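Local coordinates for protein 2-oxoglutarate dehydrogenase E3 component (Thermus thermophilus, PDB 2YQU) that probably reoxidises protein-bound dihydrolipoyl groups with NAD+ as the E3 component of the 2-oxoglutarate dehydrogenase complex, using one FAD bound to each subunit, at residues S48-E53 with A82-V87; E53-I58 with W186-A191. All coordinates share one frame; numbering follows the deposited sequence.

In the fold
Following the chain from its N terminus, the chain begins in the FAD-binding part, to which it later returns, and helix 45-63 begins at Cys45, half of the disulfide with Cys40. Contact 1 (48-53 with 82-87) closes a short loop: the chain runs through strand 68-75 and returns as helix 77-102 to pack on the helix it has just left. Contact 2 (53-58 with 186-191) closes a far longer one, bringing in the end of helix 177-188, the helix after the glycine-rich turn predicted to bind NAD+. The two loops cross rather than nest, and Glu53 belongs to both. Helix 45-63 thus packs against both helix 77-102 and the end of helix 177-188, and both contacts reach the second subunit.

Contact 1 (S48-E53 with A82-V87); sequences SKALLE and AHKDKV. With FAD (flavin-adenine dinucleotide), chain D.
Beside the flavin of the FAD-binding part, helices 45-63 and 77-102 pack where Ala50 meets Lys84. The axes of 48-53 and 82-87 approach to 8.9 Å at 141°, roughly antiparallel. Alanine suits the point where the backbones come nearest, its CB 4.0 Å from Lys84 CA, with His83 CD2 at 4.2 Å and Val87 CG2 at the margin. Val87 CG2 in turn lies over one face of the His83 ring, near its rim, while His83 NE2 bonds to the carbonyl of Ala378 of the second subunit. Lys84 contributes its chain rather than its charge. With CG anti to the backbone N (chi1 180°) its methylenes pass across Leu51, CD lying 4.1 Å from Leu51 CG, and a bend at chi3 (67°) lets NZ reach the carbonyl of Leu161. Neighbouring residues of one turn thus serve different partners: Ala50 and Leu51 meet helix 77-102, while Lys49 turns to the flavin. Its NZ donates to FAD N5 (3.1 Å) and to Ser48 OG (2.9 Å), and Glu181 adds a salt bridge; together these would be expected to keep the ammonium group beside the flavin, though the exact placing of the chain end is doubtful.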
loop_
_atom_site.group_PDB
_atom_site.type_symbol
_atom_site.label_atom_id
_atom_site.label_comp_id
_atom_site.label_asym_id
_atom_site.label_seq_id
_atom_site.Cartn_x
_atom_site.Cartn_y
_atom_site.Cartn_z
ATOM N N SER A 48 -14.634 -9.999 -8.685
ATOM C CA SER A 48 -13.373 -10.710 -8.889
ATOM C C SER A 48 -12.415 -10.418 -7.744
ATOM O O SER A 48 -11.753 -11.332 -7.252
ATOM C CB SER A 48 -12.730 -10.401 -10.247
ATOM O OG SER A 48 -12.523 -9.016 -10.444
ATOM N N LYS A 49 -12.355 -9.162 -7.303
ATOM C CA LYS A 49 -11.487 -8.824 -6.164
ATOM C C LYS A 49 -11.993 -9.430 -4.854
ATOM O O LYS A 49 -11.188 -9.833 -4.018
ATOM C CB LYS A 49 -11.234 -7.313 -6.056
ATOM C CG LYS A 49 -9.874 -6.885 -6.659
ATOM C CD LYS A 49 -9.592 -7.556 -8.028
ATOM C CE LYS A 49 -10.063 -6.765 -9.192
ATOM N NZ LYS A 49 -10.004 -7.558 -10.500
ATOM N N ALA A 50 -13.308 -9.530 -4.688
ATOM C CA ALA A 50 -13.888 -10.238 -3.535
ATOM C C ALA A 50 -13.377 -11.682 -3.483
ATOM O O ALA A 50 -12.915 -12.156 -2.436
ATOM C CB ALA A 50 -15.415 -10.203 -3.588
ATOM N N LEU A 51 -13.398 -12.352 -4.626
ATOM C CA LEU A 51 -12.945 -13.731 -4.718
ATOM C C LEU A 51 -11.439 -13.827 -4.529
ATOM O O LEU A 51 -10.964 -14.735 -3.876
ATOM C CB LEU A 51 -13.327 -14.360 -6.060
ATOM C CG LEU A 51 -14.823 -14.647 -6.264
ATOM C CD1 LEU A 51 -15.016 -15.246 -7.639
ATOM C CD2 LEU A 51 -15.403 -15.572 -5.209
ATOM N N LEU A 52 -10.695 -12.887 -5.097
ATOM C CA LEU A 52 -9.240 -12.917 -4.994
ATOM C C LEU A 52 -8.745 -12.677 -3.563
ATOM O O LEU A 52 -7.839 -13.371 -3.092
ATOM C CB LEU A 52 -8.608 -11.889 -5.936
ATOM C CG LEU A 52 -8.581 -12.325 -7.405
ATOM C CD1 LEU A 52 -8.480 -11.115 -8.314
ATOM C CD2 LEU A 52 -7.429 -13.303 -7.667
ATOM N N GLU A 53 -9.314 -11.689 -2.883
ATOM C CA GLU A 53 -8.868 -11.354 -1.529
ATOM C C GLU A 53 -9.149 -12.509 -0.575
ATOM O O GLU A 53 -8.296 -12.865 0.232
ATOM C CB GLU A 53 -9.549 -10.082 -1.023
ATOM C CG GLU A 53 -9.063 -8.814 -1.710
ATOM C CD GLU A 53 -7.710 -8.347 -1.210
ATOM O OE1 GLU A 53 -7.293 -7.236 -1.573
ATOM O OE2 GLU A 53 -7.059 -9.074 -0.437
ATOM N N ALA A 82 -21.526 -15.939 -1.156
ATOM C CA ALA A 82 -22.402 -15.025 -0.433
ATOM C C ALA A 82 -21.665 -13.720 -0.125
ATOM O O ALA A 82 -22.235 -12.649 -0.241
ATOM C CB ALA A 82 -22.918 -15.665 0.843
ATOM N N HIS A 83 -20.396 -13.821 0.255
ATOM C CA HIS A 83 -19.580 -12.637 0.510
ATOM C C HIS A 83 -19.458 -11.815 -0.778
ATOM O O HIS A 83 -19.636 -10.600 -0.765
ATOM C CB HIS A 83 -18.188 -13.022 1.025
ATOM C CG HIS A 83 -17.240 -11.868 1.085
ATOM N ND1 HIS A 83 -17.376 -10.844 1.998
ATOM C CD2 HIS A 83 -16.165 -11.555 0.323
ATOM C CE1 HIS A 83 -16.417 -9.955 1.800
ATOM N NE2 HIS A 83 -15.674 -10.359 0.786
ATOM N N LYS A 84 -19.166 -12.495 -1.882
ATOM C CA LYS A 84 -19.019 -11.856 -3.185
ATOM C C LYS A 84 -20.280 -11.070 -3.510
ATOM O O LYS A 84 -20.216 -9.892 -3.857
ATOM C CB LYS A 84 -18.775 -12.913 -4.263
ATOM C CG LYS A 84 -18.607 -12.363 -5.688
ATOM C CD LYS A 84 -18.713 -13.466 -6.744
ATOM C CE LYS A 84 -20.129 -14.052 -6.816
ATOM N NZ LYS A 84 -20.360 -14.848 -8.045
ATOM N N ASP A 85 -21.424 -11.725 -3.364
ATOM C CA ASP A 85 -22.707 -11.123 -3.714
ATOM C C ASP A 85 -23.034 -9.924 -2.827
ATOM O O ASP A 85 -23.588 -8.944 -3.302
ATOM C CB ASP A 85 -23.839 -12.142 -3.595
ATOM C CG ASP A 85 -23.823 -13.172 -4.705
ATOM O OD1 ASP A 85 -24.408 -14.258 -4.498
ATOM O OD2 ASP A 85 -23.258 -12.996 -5.803
ATOM N N LYS A 86 -22.694 -10.023 -1.546
ATOM C CA LYS A 86 -22.954 -8.963 -0.575
ATOM C C LYS A 86 -22.102 -7.728 -0.876
ATOM O O LYS A 86 -22.573 -6.597 -0.752
ATOM C CB LYS A 86 -22.654 -9.477 0.833
ATOM C CG LYS A 86 -23.006 -8.527 1.954
ATOM C CD LYS A 86 -22.915 -9.247 3.298
ATOM C CE LYS A 86 -23.240 -8.330 4.457
ATOM N NZ LYS A 86 -23.476 -9.114 5.698
ATOM N N VAL A 87 -20.853 -7.947 -1.270
ATOM C CA VAL A 87 -19.967 -6.846 -1.631
ATOM C C VAL A 87 -20.531 -6.132 -2.862
ATOM O O VAL A 87 -20.568 -4.906 -2.913
ATOM C CB VAL A 87 -18.528 -7.332 -1.923
ATOM C CG1 VAL A 87 -17.681 -6.192 -2.465
ATOM C CG2 VAL A 87 -17.881 -7.933 -0.678
HETATM P PA FAD D . -18.956 -0.743 -18.438
HETATM O O1A FAD D . -18.953 -2.009 -19.210
HETATM O O2A FAD D . -18.469 -0.912 -16.993
HETATM O O5B FAD D . -20.424 -0.107 -18.490
HETATM C C5B FAD D . -21.130 -0.082 -19.706
HETATM C C4B FAD D . -22.604 -0.153 -19.367
HETATM O O4B FAD D . -23.334 0.277 -20.497
HETATM C C3B FAD D . -23.073 -1.570 -19.048
HETATM O O3B FAD D . -23.646 -1.614 -17.761
HETATM C C2B FAD D . -24.105 -1.879 -20.115
HETATM O O2B FAD D . -25.201 -2.599 -19.597
HETATM C C1B FAD D . -24.510 -0.496 -20.596
HETATM N N9A FAD D . -24.969 -0.373 -21.983
HETATM C C8A FAD D . -24.321 -0.748 -23.133
HETATM N N7A FAD D . -25.073 -0.393 -24.190
HETATM C C5A FAD D . -26.197 0.206 -23.731
HETATM C C6A FAD D . -27.307 0.756 -24.367
HETATM N N6A FAD D . -27.371 0.912 -25.687
HETATM N N1A FAD D . -28.289 1.302 -23.582
HETATM C C2A FAD D . -28.218 1.324 -22.211
HETATM N N3A FAD D . -27.111 0.785 -21.589
HETATM C C4A FAD D . -26.136 0.231 -22.347
HETATM N N1 FAD D . -10.852 -2.998 -14.488
HETATM C C2 FAD D . -10.024 -2.429 -13.544
HETATM O O2 FAD D . -9.625 -1.266 -13.662
HETATM N N3 FAD D . -9.633 -3.164 -12.454
HETATM C C4 FAD D . -10.051 -4.467 -12.299
HETATM O O4 FAD D . -9.836 -4.995 -11.221
HETATM C C4X FAD D . -10.893 -5.058 -13.240
HETATM N N5 FAD D . -11.321 -6.368 -13.090
HETATM C C5X FAD D . -12.165 -6.921 -14.050
HETATM C C6 FAD D . -12.592 -8.243 -13.897
HETATM C C7 FAD D . -13.441 -8.820 -14.854
HETATM C C7M FAD D . -13.964 -10.210 -14.602
HETATM C C8 FAD D . -13.860 -8.075 -15.952
HETATM C C8M FAD D . -15.005 -8.540 -16.815
HETATM C C9 FAD D . -13.428 -6.756 -16.104
HETATM C C9A FAD D . -12.572 -6.176 -15.159
HETATM N N10 FAD D . -12.124 -4.861 -15.310
HETATM C C10 FAD D . -11.292 -4.311 -14.346
HETATM C "C1'" FAD D . -12.422 -4.040 -16.538
HETATM C "C2'" FAD D . -13.581 -3.095 -16.211
HETATM O "O2'" FAD D . -14.731 -3.830 -15.821
HETATM C "C3'" FAD D . -13.899 -2.147 -17.363
HETATM O "O3'" FAD D . -12.713 -1.502 -17.788
HETATM C "C4'" FAD D . -14.896 -1.077 -16.932
HETATM O "O4'" FAD D . -16.090 -1.671 -16.483
HETATM C "C5'" FAD D . -15.161 -0.093 -18.077
HETATM O "O5'" FAD D . -16.143 0.844 -17.695
HETATM P P FAD D . -17.125 1.492 -18.791
HETATM O O1P FAD D . -17.978 2.523 -18.128
HETATM O O2P FAD D . -16.357 1.951 -20.017
HETATM O O3P FAD D . -18.079 0.296 -19.305
#

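Contact 2 (E53-I58 with W186-A191); sequences ETTERI and WHRLGA
The FAD- and NAD-binding parts of this disulfide oxidoreductase meet where Arg188 and Leu189, at the end of helix 177-188, lie against Thr55, Glu56 and Ile58 of helix 45-63. Arg188, extended from CG to NE, crosses Thr55 at about a right angle, and NH1 donates to Thr55 OG1 over 3.1 Å, nearly straight (164°) and in the guanidinium plane. With chi1 at 52°, OG1 also reaches back to the carbonyl of Leu51, so the hydroxyl accepts from the arginine and gives its proton to its own helix. The guanidinium lays one face on Glu56, whose CA sits 3.5 Å above the plane and whose CB is 3.5 Å from NH1. Replacing Arg188 with a leucine would probably leave Thr55 OG1 without its charged donor and uncover the backbone at Glu56. Beside this polar pair, Leu189 CD2 packs on Thr55 CG2 (3.9 Å) and more loosely on Ile58 CG2. Gly190 then ends the helix in a Schellman motif, its positive phi suiting a residue with no side chain. Threonine thus serves twice, its hydroxyl for the arginine and its methyl for the leucine, while the Glu56 carboxylate, not touching Arg188, is drawn to Arg57 by charge alone, without an N-H pointing at it.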
loop_
_atom_site.group_PDB
_atom_site.type_symbol
_atom_site.label_atom_id
_atom_site.label_comp_id
_atom_site.label_asym_id
_atom_site.label_seq_id
_atom_site.Cartn_x
_atom_site.Cartn_y
_atom_site.Cartn_z
ATOM N N GLU A 53 -9.314 -11.689 -2.883
ATOM C CA GLU A 53 -8.868 -11.354 -1.529
ATOM C C GLU A 53 -9.149 -12.509 -0.575
ATOM O O GLU A 53 -8.296 -12.865 0.232
ATOM C CB GLU A 53 -9.549 -10.082 -1.023
ATOM C CG GLU A 53 -9.063 -8.814 -1.710
ATOM C CD GLU A 53 -7.710 -8.347 -1.210
ATOM O OE1 GLU A 53 -7.293 -7.236 -1.573
ATOM O OE2 GLU A 53 -7.059 -9.074 -0.437
ATOM N N THR A 54 -10.342 -13.086 -0.677
ATOM C CA THR A 54 -10.768 -14.153 0.225
ATOM C C THR A 54 -10.053 -15.463 -0.054
ATOM O O THR A 54 -9.641 -16.140 0.879
ATOM C CB THR A 54 -12.303 -14.367 0.178
ATOM O OG1 THR A 54 -12.765 -14.444 -1.178
ATOM C CG2 THR A 54 -13.034 -13.177 0.781
ATOM N N THR A 55 -9.899 -15.826 -1.327
ATOM C CA THR A 55 -9.210 -17.076 -1.656
ATOM C C THR A 55 -7.744 -16.971 -1.307
ATOM O O THR A 55 -7.125 -17.965 -0.961
ATOM C CB THR A 55 -9.359 -17.487 -3.137
ATOM O OG1 THR A 55 -8.986 -16.406 -4.001
ATOM C CG2 THR A 55 -10.809 -17.808 -3.467
ATOM N N GLU A 56 -7.183 -15.768 -1.391
ATOM C CA GLU A 56 -5.779 -15.589 -1.051
ATOM C C GLU A 56 -5.531 -15.970 0.411
ATOM O O GLU A 56 -4.558 -16.652 0.708
ATOM C CB GLU A 56 -5.323 -14.151 -1.301
ATOM C CG GLU A 56 -3.812 -13.993 -1.313
ATOM C CD GLU A 56 -3.291 -13.197 -0.141
ATOM O OE1 GLU A 56 -2.584 -12.188 -0.373
ATOM O OE2 GLU A 56 -3.582 -13.578 1.014
ATOM N N ARG A 57 -6.410 -15.524 1.307
ATOM C CA ARG A 57 -6.299 -15.847 2.737
ATOM C C ARG A 57 -6.442 -17.348 2.956
ATOM O O ARG A 57 -5.689 -17.952 3.719
ATOM C CB ARG A 57 -7.378 -15.118 3.548
ATOM C CG ARG A 57 -6.937 -13.807 4.144
ATOM C CD ARG A 57 -6.791 -12.707 3.145
ATOM N NE ARG A 57 -5.443 -12.129 3.111
ATOM C CZ ARG A 57 -5.021 -11.274 2.176
ATOM N NH1 ARG A 57 -3.780 -10.801 2.227
ATOM N NH2 ARG A 57 -5.824 -10.901 1.172
ATOM N N ILE A 58 -7.424 -17.934 2.287
ATOM C CA ILE A 58 -7.671 -19.373 2.360
ATOM C C ILE A 58 -6.436 -20.148 1.897
ATOM O O ILE A 58 -5.988 -21.074 2.578
ATOM C CB ILE A 58 -8.921 -19.735 1.523
ATOM C CG1 ILE A 58 -10.174 -19.259 2.246
ATOM C CG2 ILE A 58 -9.015 -21.247 1.255
ATOM C CD1 ILE A 58 -11.385 -19.142 1.366
ATOM N N TRP A 186 -9.580 -20.172 -8.813
ATOM C CA TRP A 186 -10.028 -21.565 -8.762
ATOM C C TRP A 186 -8.871 -22.513 -8.465
ATOM O O TRP A 186 -9.065 -23.542 -7.802
ATOM C CB TRP A 186 -10.800 -21.921 -10.042
ATOM C CG TRP A 186 -12.084 -21.146 -10.108
ATOM C CD1 TRP A 186 -12.360 -20.088 -10.925
ATOM C CD2 TRP A 186 -13.226 -21.307 -9.266
ATOM N NE1 TRP A 186 -13.621 -19.608 -10.666
ATOM C CE2 TRP A 186 -14.173 -20.337 -9.648
ATOM C CE3 TRP A 186 -13.556 -22.193 -8.233
ATOM C CZ2 TRP A 186 -15.426 -20.227 -9.035
ATOM C CZ3 TRP A 186 -14.799 -22.081 -7.621
ATOM C CH2 TRP A 186 -15.719 -21.107 -8.026
ATOM N N HIS A 187 -7.665 -22.146 -8.895
ATOM C CA HIS A 187 -6.464 -22.901 -8.550
ATOM C C HIS A 187 -6.266 -22.950 -7.029
ATOM O O HIS A 187 -5.931 -23.995 -6.464
ATOM C CB HIS A 187 -5.232 -22.302 -9.216
ATOM C CG HIS A 187 -3.948 -22.869 -8.702
ATOM N ND1 HIS A 187 -3.562 -24.170 -8.938
ATOM C CD2 HIS A 187 -2.988 -22.328 -7.917
ATOM C CE1 HIS A 187 -2.406 -24.398 -8.337
ATOM N NE2 HIS A 187 -2.037 -23.296 -7.712
ATOM N N ARG A 188 -6.490 -21.816 -6.372
ATOM C CA ARG A 188 -6.388 -21.736 -4.919
ATOM C C ARG A 188 -7.364 -22.669 -4.208
ATOM O O ARG A 188 -7.108 -23.088 -3.084
ATOM C CB ARG A 188 -6.659 -20.315 -4.454
ATOM C CG ARG A 188 -5.575 -19.359 -4.786
ATOM C CD ARG A 188 -6.007 -17.924 -4.614
ATOM N NE ARG A 188 -4.884 -17.006 -4.759
ATOM C CZ ARG A 188 -5.007 -15.686 -4.742
ATOM N NH1 ARG A 188 -6.191 -15.124 -4.547
ATOM N NH2 ARG A 188 -3.928 -14.923 -4.889
ATOM N N LEU A 189 -8.493 -22.955 -4.850
ATOM C CA LEU A 189 -9.530 -23.803 -4.269
ATOM C C LEU A 189 -9.411 -25.276 -4.686
ATOM O O LEU A 189 -10.272 -26.088 -4.344
ATOM C CB LEU A 189 -10.908 -23.248 -4.643
ATOM C CG LEU A 189 -11.161 -21.809 -4.163
ATOM C CD1 LEU A 189 -12.552 -21.359 -4.536
ATOM C CD2 LEU A 189 -10.945 -21.663 -2.658
ATOM N N GLY A 190 -8.351 -25.611 -5.414
ATOM C CA GLY A 190 -8.014 -27.001 -5.695
ATOM C C GLY A 190 -8.113 -27.410 -7.151
ATOM O O GLY A 190 -7.875 -28.573 -7.489
ATOM N N ALA A 191 -8.483 -26.472 -8.020
ATOM C CA ALA A 191 -8.601 -26.761 -9.443
ATOM C C ALA A 191 -7.216 -26.931 -10.057
ATOM O O ALA A 191 -6.273 -26.212 -9.710
ATOM C CB ALA A 191 -9.373 -25.645 -10.163
#